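PDB 6TK9: purine nucleoside phosphorylase from Thermus thermophilus, which catalyses the phosphate-dependent cleavage of purine nucleosides such as inosine and guanosine, giving the free base and ribose 1-phosphate. Local coordinates for residues S29-L34 against L108-A113; E90-P95 against V213-A218; P189-R194 against I208-V213. All blocks are in the same frame, centred on the assembly; numbering follows the deposited sequence.

Contact 1: S29-L34 against L108-A113; sequences SGLGPL and LLTSAA. With PO4 (phosphate ion), chain G.
Oxygen O3 of the phosphate ion is gripped by two backbone amides, one from each segment: Ser29 N gives it a bond of 2.8 Å at an N-H...O angle of 169°, and Ala112 N one of 2.9 Å at 157°. Both bonds are close to straight. Ser29 adds a second hold, its OG donating to phosphate O2 at 2.6 Å. The hydroxyl lies beside the residue's own N (chi1 -53°), which is why N and OG can reach two oxygens of the same ion together; His60 NE2 is a further hydrogen-bonding partner of OG.

Where the segments meet directly the touch is light. The methyl CB of Ala112 lies 3.8 Å from Ser29 O. Leu31 reaches toward the strand with CD1, which stops 3.4 Å from Thr110 OG1 and 3.8 Å from Ser111 O. The Thr110 hydroxyl is held by Val26 O and Gly28 N, so it is fixed to strand 23-27 and the turn after it while the leucine methyl merely packs against it.

The segments thus join mainly through the ion: a loop following strand 23-27 and the strand 106-115 point one N-H each at the same anion, and Arg80, His82 and Ser211 complete its site. This is consistent with the phosphate-substrate site of the phosphorylase family, although the ion itself may come from the crystallisation liquor.

Contact 2: E90-P95 against V213-A218; sequences EEVVFP and VPEVIA
Pro214, in the first turn of helix 213-222, meets both valines of segment 90-95. Its ring carbon CG lies 3.9 Å from Val92 CG1, the two side chains slanting past each other, and its CB lies 3.7 Å from Val93 CG1. Its carbonyl is near the same Val93 methyl, but that oxygen is already used within the helix, where Ala218 N bonds to Pro214 O at 2.9 Å. A proline lacks an N-H, a loss that costs little in a first helical turn.

Glu215 follows, with its CA 5.4 Å from Val93 CA, the closest backbone approach between the segments. Its side chain bends at chi2 (142°) and carries the carboxylate past Val92; Val92 CG1 lies 4.1 Å from Glu215 OE2, the two side chains crossing at about a right angle. The polar end serves other partners: OE1 forms a salt bridge with Arg80 NE, and OE2 takes a weak bond from Thr212 N.

One turn on, Ala218 presents its methyl to Val93, with Ala218 CB 3.5 Å from both Val93 CB and Val93 CG1. With CG1 anti to its carbonyl carbon (chi1 -64°), Val93 inserts that methyl between Pro214 and Ala218.

Chemically, the contact is an apolar seam between helix 213-222 and the junction of helices 89-92 and 94-102, bordered by a carboxylate. Because Arg80 also bonds the phosphate, Glu215 probably acts as a second-shell residue that positions this arginine.

Contact 3: P189-R194 against I208-V213; sequences PSFASR and IGMSTV. With PO4 (phosphate ion), chain G.
The end of strand 207-209 and the turn leading to helix 213-222 form part of the phosphate site, and the loop 189-194 packs against the first half of this passage. The touching parts run nearly antiparallel, 164° apart between the directions 189 to 192 and 208 to 210. Met210 carries the contact. Its CG stands beside its own backbone N (chi1 -55°) and the chain is extended beyond, so that the terminal methyl CE reaches two loop carbonyls, 3.5 Å from Pro189 O and 3.7 Å from Ser190 O. The sulfur SD lies 4.0 Å from Pro189 CA, whose preceding peptide bond is cis. Phe191 joins through CD1, 4.0 Å from Met210 CE, the two side chains crossing at about a right angle. Further along, Ala192 CB meets Ile208 CD1 at 3.7 Å, a small methyl-to-methyl packing.

Past the methionine the chain turns to the ion. Ser211 OG donates to phosphate O4 at 2.5 Å and accepts from Thr212 OG1 at 2.8 Å, a short chain of two bonds in which the threonine helps to fix the serine's rotation. An alanine here has no hydroxyl, and phosphate O4 would probably be held less firmly while Thr212 OG1, without its acceptor, is likely to turn more freely.

The loop also meets a neighbouring subunit, where Ser190 OG bonds Asn138 of that subunit and Arg194 forms a salt bridge with Glu157 of the same neighbouring subunit. Within the chain, Ile208 and Ala192 share Leu197 of helix 194-202, which follows the loop, while strand 207-209 runs between strands 106-115 and 179-185.

Overall arrangement
The three contacts form a nearly equilateral triangle, their centres 15 to 16 Å apart. Contacts 1 and 3 reach one mixed sheet through the neighbouring antiparallel strands 106-115 and 207-209, and both touch the same phosphate. Contact 2 adjoins them on helix 213-222, which follows strand 207-209, and packs against contact 1 where Leu109 CD1 lies 3.6 Å from Val216 CG2. Along the chain, the segments of contacts 1 and 2 alternate, and contact 1 is complete before contact 3 begins. Both segments of contact 3 fall within the span 90-218 that contact 2 joins, Val213 being common to both. Contacts 1 and 3 thus bring distant sequence to the ion, and loop 189-194 extends that neighbourhood to another subunit.

Contact 1: S29-L34 against L108-A113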
ATOM      1  N   SER A  29     -19.766  14.828 -20.864  1.00 43.50           N
ATOM      2  CA  SER A  29     -20.967  15.268 -20.118  1.00 47.04           C
ATOM      3  C   SER A  29     -20.877  16.774 -19.834  1.00 48.39           C
ATOM      4  O   SER A  29     -19.967  17.195 -19.096  1.00 48.80           O
ATOM      5  CB  SER A  29     -21.172  14.422 -18.882  1.00 42.00           C
ATOM      6  OG  SER A  29     -21.182  13.048 -19.248  1.00 37.82           O
ATOM      7  N   GLY A  30     -21.794  17.542 -20.439  1.00 51.44           N
ATOM      8  CA  GLY A  30     -21.936  19.001 -20.273  1.00 48.69           C
ATOM      9  C   GLY A  30     -20.906  19.789 -21.065  1.00 45.95           C
ATOM     10  O   GLY A  30     -20.904  21.021 -20.909  1.00 55.03           O
ATOM     11  N   LEU A  31     -20.105  19.120 -21.904  1.00 42.06           N
ATOM     12  CA  LEU A  31     -19.031  19.729 -22.730  1.00 45.30           C
ATOM     13  C   LEU A  31     -19.460  19.880 -24.193  1.00 47.88           C
ATOM     14  O   LEU A  31     -18.662  20.445 -24.971  1.00 53.50           O
ATOM     15  CB  LEU A  31     -17.778  18.857 -22.626  1.00 47.65           C
ATOM     16  CG  LEU A  31     -17.297  18.586 -21.201  1.00 49.48           C
ATOM     17  CD1 LEU A  31     -15.935  17.903 -21.210  1.00 48.21           C
ATOM     18  CD2 LEU A  31     -17.271  19.870 -20.383  1.00 47.00           C
ATOM     19  N   GLY A  32     -20.668  19.428 -24.542  1.00 48.95           N
ATOM     20  CA  GLY A  32     -21.271  19.547 -25.888  1.00 50.38           C
ATOM     21  C   GLY A  32     -21.183  20.946 -26.505  1.00 50.26           C
ATOM     22  O   GLY A  32     -20.791  21.068 -27.664  1.00 55.90           O
ATOM     23  N   PRO A  33     -21.578  22.032 -25.791  1.00 51.21           N
ATOM     24  CA  PRO A  33     -21.602  23.392 -26.360  1.00 48.96           C
ATOM     25  C   PRO A  33     -20.438  23.866 -27.250  1.00 44.48           C
ATOM     26  O   PRO A  33     -20.679  24.485 -28.260  1.00 46.83           O
ATOM     27  CB  PRO A  33     -21.684  24.253 -25.094  1.00 47.28           C
ATOM     28  CG  PRO A  33     -22.578  23.433 -24.195  1.00 48.40           C
ATOM     29  CD  PRO A  33     -22.108  22.005 -24.413  1.00 47.22           C
ATOM     30  N   LEU A  34     -19.196  23.535 -26.942  1.00 44.37           N
ATOM     31  CA  LEU A  34     -18.098  23.843 -27.901  1.00 45.97           C
ATOM     32  C   LEU A  34     -18.532  23.446 -29.338  1.00 45.06           C
ATOM     33  O   LEU A  34     -18.087  24.090 -30.290  1.00 40.80           O
ATOM     34  CB  LEU A  34     -16.814  23.137 -27.440  1.00 43.57           C
ATOM     35  CG  LEU A  34     -15.557  23.330 -28.294  1.00 47.06           C
ATOM     36  CD1 LEU A  34     -15.272  24.801 -28.591  1.00 45.86           C
ATOM     37  CD2 LEU A  34     -14.352  22.706 -27.613  1.00 47.16           C
ATOM     38  N   LEU A 108      -8.580  14.433 -29.401  1.00 43.05           N
ATOM     39  CA  LEU A 108      -8.710  15.052 -28.061  1.00 43.01           C
ATOM     40  C   LEU A 108      -9.932  14.400 -27.407  1.00 41.21           C
ATOM     41  O   LEU A 108     -11.044  14.654 -27.870  1.00 43.76           O
ATOM     42  CB  LEU A 108      -8.904  16.571 -28.204  1.00 42.33           C
ATOM     43  CG  LEU A 108      -7.644  17.434 -28.354  1.00 47.55           C
ATOM     44  CD1 LEU A 108      -6.713  16.944 -29.463  1.00 47.51           C
ATOM     45  CD2 LEU A 108      -8.004  18.889 -28.594  1.00 45.78           C
ATOM     46  N   LEU A 109      -9.744  13.555 -26.405  1.00 36.93           N
ATOM     47  CA  LEU A 109     -10.883  12.926 -25.693  1.00 38.53           C
ATOM     48  C   LEU A 109     -11.157  13.721 -24.417  1.00 38.51           C
ATOM     49  O   LEU A 109     -10.237  13.851 -23.619  1.00 42.30           O
ATOM     50  CB  LEU A 109     -10.529  11.470 -25.389  1.00 37.57           C
ATOM     51  CG  LEU A 109     -10.052  10.657 -26.586  1.00 36.29           C
ATOM     52  CD1 LEU A 109      -9.499   9.324 -26.122  1.00 37.03           C
ATOM     53  CD2 LEU A 109     -11.170  10.455 -27.591  1.00 34.02           C
ATOM     54  N   THR A 110     -12.371  14.241 -24.257  1.00 36.90           N
ATOM     55  CA  THR A 110     -12.772  15.091 -23.113  1.00 38.95           C
ATOM     56  C   THR A 110     -13.887  14.375 -22.352  1.00 39.31           C
ATOM     57  O   THR A 110     -14.687  13.675 -23.003  1.00 37.39           O
ATOM     58  CB  THR A 110     -13.179  16.507 -23.556  1.00 42.47           C
ATOM     59  OG1 THR A 110     -14.551  16.527 -23.966  1.00 42.34           O
ATOM     60  CG2 THR A 110     -12.290  17.045 -24.661  1.00 42.22           C
ATOM     61  N   SER A 111     -13.935  14.577 -21.032  1.00 37.93           N
ATOM     62  CA  SER A 111     -14.873  13.905 -20.097  1.00 38.84           C
ATOM     63  C   SER A 111     -15.118  14.817 -18.894  1.00 40.55           C
ATOM     64  O   SER A 111     -14.260  15.677 -18.599  1.00 43.64           O
ATOM     65  CB  SER A 111     -14.325  12.562 -19.661  1.00 39.84           C
ATOM     66  OG  SER A 111     -12.971  12.691 -19.242  1.00 42.11           O
ATOM     67  N   ALA A 112     -16.246  14.639 -18.222  1.00 40.71           N
ATOM     68  CA  ALA A 112     -16.422  15.041 -16.806  1.00 44.75           C
ATOM     69  C   ALA A 112     -15.867  13.911 -15.927  1.00 43.72           C
ATOM     70  O   ALA A 112     -16.106  12.735 -16.274  1.00 51.58           O
ATOM     71  CB  ALA A 112     -17.878  15.322 -16.511  1.00 42.16           C
ATOM     72  N   ALA A 113     -15.134  14.244 -14.863  1.00 40.27           N
ATOM     73  CA  ALA A 113     -14.480  13.271 -13.967  1.00 38.82           C
ATOM     74  C   ALA A 113     -14.547  13.788 -12.547  1.00 40.03           C
ATOM     75  O   ALA A 113     -14.496  15.022 -12.398  1.00 40.48           O
ATOM     76  CB  ALA A 113     -13.042  13.065 -14.356  1.00 41.03           C
TER
HETATM   77  P   PO4 G 301     -18.259  11.563 -19.687  1.00 43.27           P
HETATM   78  O1  PO4 G 301     -18.870  10.930 -20.948  1.00 38.46           O
HETATM   79  O2  PO4 G 301     -19.251  11.477 -18.530  1.00 39.70           O
HETATM   80  O3  PO4 G 301     -17.919  13.020 -19.923  1.00 44.60           O
HETATM   81  O4  PO4 G 301     -16.967  10.819 -19.360  1.00 43.18           O

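Contact 2: E90-P95 against V213-A218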
ATOM      1  N   GLU A  90     -16.366  -2.627 -27.495  1.00 43.09           N
ATOM      2  CA  GLU A  90     -16.262  -2.498 -28.971  1.00 50.50           C
ATOM      3  C   GLU A  90     -17.309  -1.504 -29.533  1.00 49.04           C
ATOM      4  O   GLU A  90     -16.934  -0.617 -30.328  1.00 44.78           O
ATOM      5  CB  GLU A  90     -16.405  -3.895 -29.564  1.00 58.73           C
ATOM      6  CG  GLU A  90     -16.482  -3.905 -31.072  1.00 66.73           C
ATOM      7  CD  GLU A  90     -17.238  -5.104 -31.593  1.00 75.13           C
ATOM      8  OE1 GLU A  90     -16.630  -5.870 -32.346  1.00 87.51           O
ATOM      9  OE2 GLU A  90     -18.426  -5.268 -31.221  1.00 76.12           O
ATOM     10  N   GLU A  91     -18.582  -1.625 -29.151  1.00 48.48           N
ATOM     11  CA  GLU A  91     -19.672  -0.749 -29.663  1.00 46.94           C
ATOM     12  C   GLU A  91     -19.352   0.702 -29.291  1.00 48.40           C
ATOM     13  O   GLU A  91     -19.608   1.604 -30.124  1.00 55.38           O
ATOM     14  CB  GLU A  91     -21.046  -1.179 -29.125  1.00 46.49           C
ATOM     15  CG  GLU A  91     -21.666  -2.369 -29.859  1.00 44.37           C
ATOM     16  CD  GLU A  91     -23.038  -2.791 -29.332  1.00 50.05           C
ATOM     17  OE1 GLU A  91     -23.222  -2.891 -28.088  1.00 41.28           O
ATOM     18  OE2 GLU A  91     -23.935  -3.005 -30.171  1.00 56.04           O
ATOM     19  N   VAL A  92     -18.803   0.903 -28.088  1.00 48.05           N
ATOM     20  CA  VAL A  92     -18.432   2.228 -27.503  1.00 43.03           C
ATOM     21  C   VAL A  92     -17.352   2.896 -28.371  1.00 38.35           C
ATOM     22  O   VAL A  92     -17.327   4.141 -28.430  1.00 42.80           O
ATOM     23  CB  VAL A  92     -17.999   2.076 -26.022  1.00 45.86           C
ATOM     24  CG1 VAL A  92     -17.123   3.216 -25.538  1.00 46.58           C
ATOM     25  CG2 VAL A  92     -19.192   1.928 -25.076  1.00 47.21           C
ATOM     26  N   VAL A  93     -16.472   2.134 -29.016  1.00 34.24           N
ATOM     27  CA  VAL A  93     -15.332   2.737 -29.765  1.00 35.04           C
ATOM     28  C   VAL A  93     -15.616   2.754 -31.266  1.00 35.65           C
ATOM     29  O   VAL A  93     -14.680   3.097 -32.017  1.00 37.72           O
ATOM     30  CB  VAL A  93     -14.004   2.005 -29.493  1.00 34.81           C
ATOM     31  CG1 VAL A  93     -13.578   2.117 -28.040  1.00 33.41           C
ATOM     32  CG2 VAL A  93     -14.064   0.555 -29.947  1.00 35.51           C
ATOM     33  N   PHE A  94     -16.808   2.355 -31.717  1.00 38.62           N
ATOM     34  CA  PHE A  94     -17.129   2.382 -33.166  1.00 38.00           C
ATOM     35  C   PHE A  94     -16.904   3.814 -33.663  1.00 38.81           C
ATOM     36  O   PHE A  94     -16.057   4.007 -34.541  1.00 37.70           O
ATOM     37  CB  PHE A  94     -18.497   1.772 -33.484  1.00 38.18           C
ATOM     38  CG  PHE A  94     -18.690   1.592 -34.970  1.00 41.63           C
ATOM     39  CD1 PHE A  94     -17.975   0.625 -35.668  1.00 39.46           C
ATOM     40  CD2 PHE A  94     -19.510   2.450 -35.693  1.00 45.61           C
ATOM     41  CE1 PHE A  94     -18.097   0.502 -37.047  1.00 41.35           C
ATOM     42  CE2 PHE A  94     -19.635   2.322 -37.072  1.00 43.45           C
ATOM     43  CZ  PHE A  94     -18.930   1.348 -37.744  1.00 42.31           C
ATOM     44  N   PRO A  95     -17.545   4.862 -33.070  1.00 36.77           N
ATOM     45  CA  PRO A  95     -17.368   6.240 -33.534  1.00 37.02           C
ATOM     46  C   PRO A  95     -15.895   6.628 -33.764  1.00 39.70           C
ATOM     47  O   PRO A  95     -15.566   6.894 -34.913  1.00 46.66           O
ATOM     48  CB  PRO A  95     -18.056   7.093 -32.451  1.00 37.47           C
ATOM     49  CG  PRO A  95     -19.103   6.180 -31.861  1.00 36.89           C
ATOM     50  CD  PRO A  95     -18.487   4.792 -31.938  1.00 37.57           C
ATOM     51  N   VAL A 213     -11.270   5.407 -21.640  1.00 37.65           N
ATOM     52  CA  VAL A 213     -10.229   4.335 -21.685  1.00 35.54           C
ATOM     53  C   VAL A 213     -10.479   3.433 -22.895  1.00 34.24           C
ATOM     54  O   VAL A 213      -9.551   3.151 -23.635  1.00 37.03           O
ATOM     55  CB  VAL A 213     -10.156   3.586 -20.344  1.00 35.18           C
ATOM     56  CG1 VAL A 213      -9.323   2.319 -20.423  1.00 36.63           C
ATOM     57  CG2 VAL A 213      -9.627   4.505 -19.256  1.00 35.96           C
ATOM     58  N   PRO A 214     -11.712   2.970 -23.197  1.00 34.84           N
ATOM     59  CA  PRO A 214     -11.898   2.104 -24.358  1.00 34.55           C
ATOM     60  C   PRO A 214     -11.495   2.850 -25.638  1.00 34.90           C
ATOM     61  O   PRO A 214     -10.882   2.252 -26.488  1.00 34.31           O
ATOM     62  CB  PRO A 214     -13.381   1.691 -24.336  1.00 34.77           C
ATOM     63  CG  PRO A 214     -14.047   2.535 -23.257  1.00 34.93           C
ATOM     64  CD  PRO A 214     -12.954   3.179 -22.431  1.00 35.61           C
ATOM     65  N   GLU A 215     -11.846   4.135 -25.723  1.00 39.47           N
ATOM     66  CA  GLU A 215     -11.473   5.051 -26.836  1.00 41.86           C
ATOM     67  C   GLU A 215      -9.943   5.099 -26.917  1.00 43.41           C
ATOM     68  O   GLU A 215      -9.399   4.855 -28.029  1.00 46.80           O
ATOM     69  CB  GLU A 215     -12.134   6.430 -26.657  1.00 44.18           C
ATOM     70  CG  GLU A 215     -13.645   6.390 -26.842  1.00 46.04           C
ATOM     71  CD  GLU A 215     -14.474   7.278 -25.928  1.00 50.23           C
ATOM     72  OE1 GLU A 215     -14.493   8.491 -26.160  1.00 57.27           O
ATOM     73  OE2 GLU A 215     -15.124   6.756 -25.003  1.00 50.93           O
ATOM     74  N   VAL A 216      -9.261   5.355 -25.797  1.00 39.23           N
ATOM     75  CA  VAL A 216      -7.772   5.443 -25.784  1.00 35.12           C
ATOM     76  C   VAL A 216      -7.162   4.147 -26.328  1.00 34.67           C
ATOM     77  O   VAL A 216      -6.261   4.249 -27.144  1.00 34.89           O
ATOM     78  CB  VAL A 216      -7.222   5.747 -24.391  1.00 36.29           C
ATOM     79  CG1 VAL A 216      -5.697   5.711 -24.432  1.00 37.56           C
ATOM     80  CG2 VAL A 216      -7.728   7.083 -23.865  1.00 37.51           C
ATOM     81  N   ILE A 217      -7.632   2.979 -25.889  1.00 36.46           N
ATOM     82  CA  ILE A 217      -7.093   1.649 -26.312  1.00 40.36           C
ATOM     83  C   ILE A 217      -7.389   1.429 -27.805  1.00 40.32           C
ATOM     84  O   ILE A 217      -6.464   1.042 -28.551  1.00 44.52           O
ATOM     85  CB  ILE A 217      -7.664   0.507 -25.441  1.00 40.38           C
ATOM     86  CG1 ILE A 217      -7.214   0.639 -23.985  1.00 43.65           C
ATOM     87  CG2 ILE A 217      -7.285  -0.847 -26.018  1.00 38.94           C
ATOM     88  CD1 ILE A 217      -7.951  -0.257 -23.019  1.00 45.60           C
ATOM     89  N   ALA A 218      -8.634   1.655 -28.222  1.00 40.94           N
ATOM     90  CA  ALA A 218      -9.096   1.529 -29.629  1.00 41.40           C
ATOM     91  C   ALA A 218      -8.223   2.395 -30.551  1.00 42.29           C
ATOM     92  O   ALA A 218      -7.829   1.897 -31.632  1.00 46.19           O
ATOM     93  CB  ALA A 218     -10.563   1.890 -29.733  1.00 38.22           C
TER

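Contact 3: P189-R194 against I208-V213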
ATOM      1  N   PRO A 189     -23.169   2.337 -13.741  1.00 35.90           N
ATOM      2  CA  PRO A 189     -23.444   3.771 -13.575  1.00 34.33           C
ATOM      3  C   PRO A 189     -23.637   4.304 -12.145  1.00 35.24           C
ATOM      4  O   PRO A 189     -23.747   5.496 -11.996  1.00 30.42           O
ATOM      5  CB  PRO A 189     -24.813   3.902 -14.248  1.00 33.91           C
ATOM      6  CG  PRO A 189     -25.484   2.603 -13.917  1.00 31.75           C
ATOM      7  CD  PRO A 189     -24.386   1.569 -14.051  1.00 32.83           C
ATOM      8  N   SER A 190     -23.742   3.430 -11.140  1.00 35.30           N
ATOM      9  CA  SER A 190     -23.713   3.844  -9.713  1.00 34.28           C
ATOM     10  C   SER A 190     -22.373   4.509  -9.483  1.00 34.30           C
ATOM     11  O   SER A 190     -21.404   4.034 -10.074  1.00 44.06           O
ATOM     12  CB  SER A 190     -23.899   2.695  -8.771  1.00 33.09           C
ATOM     13  OG  SER A 190     -22.923   1.696  -8.997  1.00 32.05           O
ATOM     14  N   PHE A 191     -22.324   5.588  -8.711  1.00 34.71           N
ATOM     15  CA  PHE A 191     -21.044   6.229  -8.324  1.00 35.26           C
ATOM     16  C   PHE A 191     -20.316   5.261  -7.370  1.00 34.81           C
ATOM     17  O   PHE A 191     -20.931   4.334  -6.850  1.00 34.82           O
ATOM     18  CB  PHE A 191     -21.266   7.642  -7.764  1.00 34.72           C
ATOM     19  CG  PHE A 191     -21.558   8.721  -8.785  1.00 36.32           C
ATOM     20  CD1 PHE A 191     -20.617   9.082  -9.739  1.00 35.21           C
ATOM     21  CD2 PHE A 191     -22.780   9.401  -8.782  1.00 41.00           C
ATOM     22  CE1 PHE A 191     -20.885  10.089 -10.658  1.00 37.22           C
ATOM     23  CE2 PHE A 191     -23.051  10.401  -9.707  1.00 36.81           C
ATOM     24  CZ  PHE A 191     -22.105  10.737 -10.649  1.00 37.52           C
ATOM     25  N   ALA A 192     -19.015   5.451  -7.197  1.00 32.74           N
ATOM     26  CA  ALA A 192     -18.148   4.634  -6.337  1.00 31.65           C
ATOM     27  C   ALA A 192     -18.596   4.776  -4.879  1.00 31.97           C
ATOM     28  O   ALA A 192     -18.992   5.882  -4.504  1.00 30.75           O
ATOM     29  CB  ALA A 192     -16.728   5.093  -6.515  1.00 33.69           C
ATOM     30  N   SER A 193     -18.530   3.685  -4.100  1.00 32.11           N
ATOM     31  CA  SER A 193     -18.586   3.713  -2.617  1.00 34.10           C
ATOM     32  C   SER A 193     -17.358   4.474  -2.111  1.00 36.45           C
ATOM     33  O   SER A 193     -16.379   4.633  -2.891  1.00 35.84           O
ATOM     34  CB  SER A 193     -18.621   2.338  -2.014  1.00 33.11           C
ATOM     35  OG  SER A 193     -17.310   1.764  -2.000  1.00 36.72           O
ATOM     36  N   ARG A 194     -17.395   4.889  -0.843  1.00 37.44           N
ATOM     37  CA  ARG A 194     -16.233   5.490  -0.153  1.00 36.47           C
ATOM     38  C   ARG A 194     -15.033   4.545  -0.323  1.00 37.43           C
ATOM     39  O   ARG A 194     -13.980   5.008  -0.809  1.00 39.72           O
ATOM     40  CB  ARG A 194     -16.582   5.786   1.306  1.00 39.46           C
ATOM     41  CG  ARG A 194     -17.569   6.930   1.486  1.00 44.20           C
ATOM     42  CD  ARG A 194     -17.588   7.393   2.928  1.00 50.00           C
ATOM     43  NE  ARG A 194     -18.683   8.299   3.245  1.00 55.85           N
ATOM     44  CZ  ARG A 194     -18.678   9.616   3.062  1.00 57.29           C
ATOM     45  NH1 ARG A 194     -17.629  10.230   2.540  1.00 59.02           N
ATOM     46  NH2 ARG A 194     -19.745  10.319   3.393  1.00 59.39           N
ATOM     47  N   ILE A 208     -11.529   9.787 -11.478  1.00 34.96           N
ATOM     48  CA  ILE A 208     -12.461   8.648 -11.668  1.00 36.97           C
ATOM     49  C   ILE A 208     -13.562   9.118 -12.611  1.00 39.02           C
ATOM     50  O   ILE A 208     -14.114  10.199 -12.365  1.00 39.10           O
ATOM     51  CB  ILE A 208     -13.057   8.155 -10.334  1.00 38.84           C
ATOM     52  CG1 ILE A 208     -13.906   6.903 -10.552  1.00 39.55           C
ATOM     53  CG2 ILE A 208     -13.864   9.250  -9.648  1.00 41.85           C
ATOM     54  CD1 ILE A 208     -14.762   6.514  -9.368  1.00 43.60           C
ATOM     55  N   GLY A 209     -13.855   8.336 -13.651  1.00 41.63           N
ATOM     56  CA  GLY A 209     -15.036   8.525 -14.513  1.00 39.06           C
ATOM     57  C   GLY A 209     -15.388   7.250 -15.243  1.00 39.94           C
ATOM     58  O   GLY A 209     -14.710   6.225 -15.035  1.00 41.81           O
ATOM     59  N   MET A 210     -16.374   7.320 -16.125  1.00 40.00           N
ATOM     60  CA  MET A 210     -17.023   6.122 -16.695  1.00 35.46           C
ATOM     61  C   MET A 210     -16.850   6.056 -18.215  1.00 34.53           C
ATOM     62  O   MET A 210     -17.664   5.387 -18.834  1.00 35.08           O
ATOM     63  CB  MET A 210     -18.501   6.177 -16.317  1.00 35.29           C
ATOM     64  CG  MET A 210     -18.719   6.313 -14.833  1.00 35.80           C
ATOM     65  SD  MET A 210     -20.474   6.333 -14.448  1.00 41.36           S
ATOM     66  CE  MET A 210     -20.428   6.415 -12.664  1.00 39.26           C
ATOM     67  N   SER A 211     -15.808   6.664 -18.792  1.00 36.09           N
ATOM     68  CA  SER A 211     -15.599   6.760 -20.263  1.00 36.22           C
ATOM     69  C   SER A 211     -14.109   6.722 -20.634  1.00 37.95           C
ATOM     70  O   SER A 211     -13.301   6.546 -19.736  1.00 38.25           O
ATOM     71  CB  SER A 211     -16.192   8.044 -20.728  1.00 39.38           C
ATOM     72  OG  SER A 211     -15.351   9.132 -20.361  1.00 39.87           O
ATOM     73  N   THR A 212     -13.772   6.928 -21.921  1.00 41.40           N
ATOM     74  CA  THR A 212     -12.450   7.402 -22.444  1.00 36.88           C
ATOM     75  C   THR A 212     -11.452   6.263 -22.647  1.00 36.26           C
ATOM     76  O   THR A 212     -10.802   6.220 -23.708  1.00 33.59           O
ATOM     77  CB  THR A 212     -11.772   8.393 -21.494  1.00 40.91           C
ATOM     78  OG1 THR A 212     -12.721   9.423 -21.228  1.00 46.00           O
ATOM     79  CG2 THR A 212     -10.489   8.977 -22.047  1.00 42.59           C
ATOM     80  N   VAL A 213     -11.270   5.407 -21.640  1.00 37.65           N
ATOM     81  CA  VAL A 213     -10.229   4.335 -21.685  1.00 35.54           C
ATOM     82  C   VAL A 213     -10.479   3.433 -22.895  1.00 34.24           C
ATOM     83  O   VAL A 213      -9.551   3.151 -23.635  1.00 37.03           O
ATOM     84  CB  VAL A 213     -10.156   3.586 -20.344  1.00 35.18           C
ATOM     85  CG1 VAL A 213      -9.323   2.319 -20.423  1.00 36.63           C
ATOM     86  CG2 VAL A 213      -9.627   4.505 -19.256  1.00 35.96           C
TER
HETATM   87  P   PO4 G 301     -18.259  11.563 -19.687  1.00 43.27           P
HETATM   88  O1  PO4 G 301     -18.870  10.930 -20.948  1.00 38.46           O
HETATM   89  O2  PO4 G 301     -19.251  11.477 -18.530  1.00 39.70           O
HETATM   90  O3  PO4 G 301     -17.919  13.020 -19.923  1.00 44.60           O
HETATM   91  O4  PO4 G 301     -16.967  10.819 -19.360  1.00 43.18           O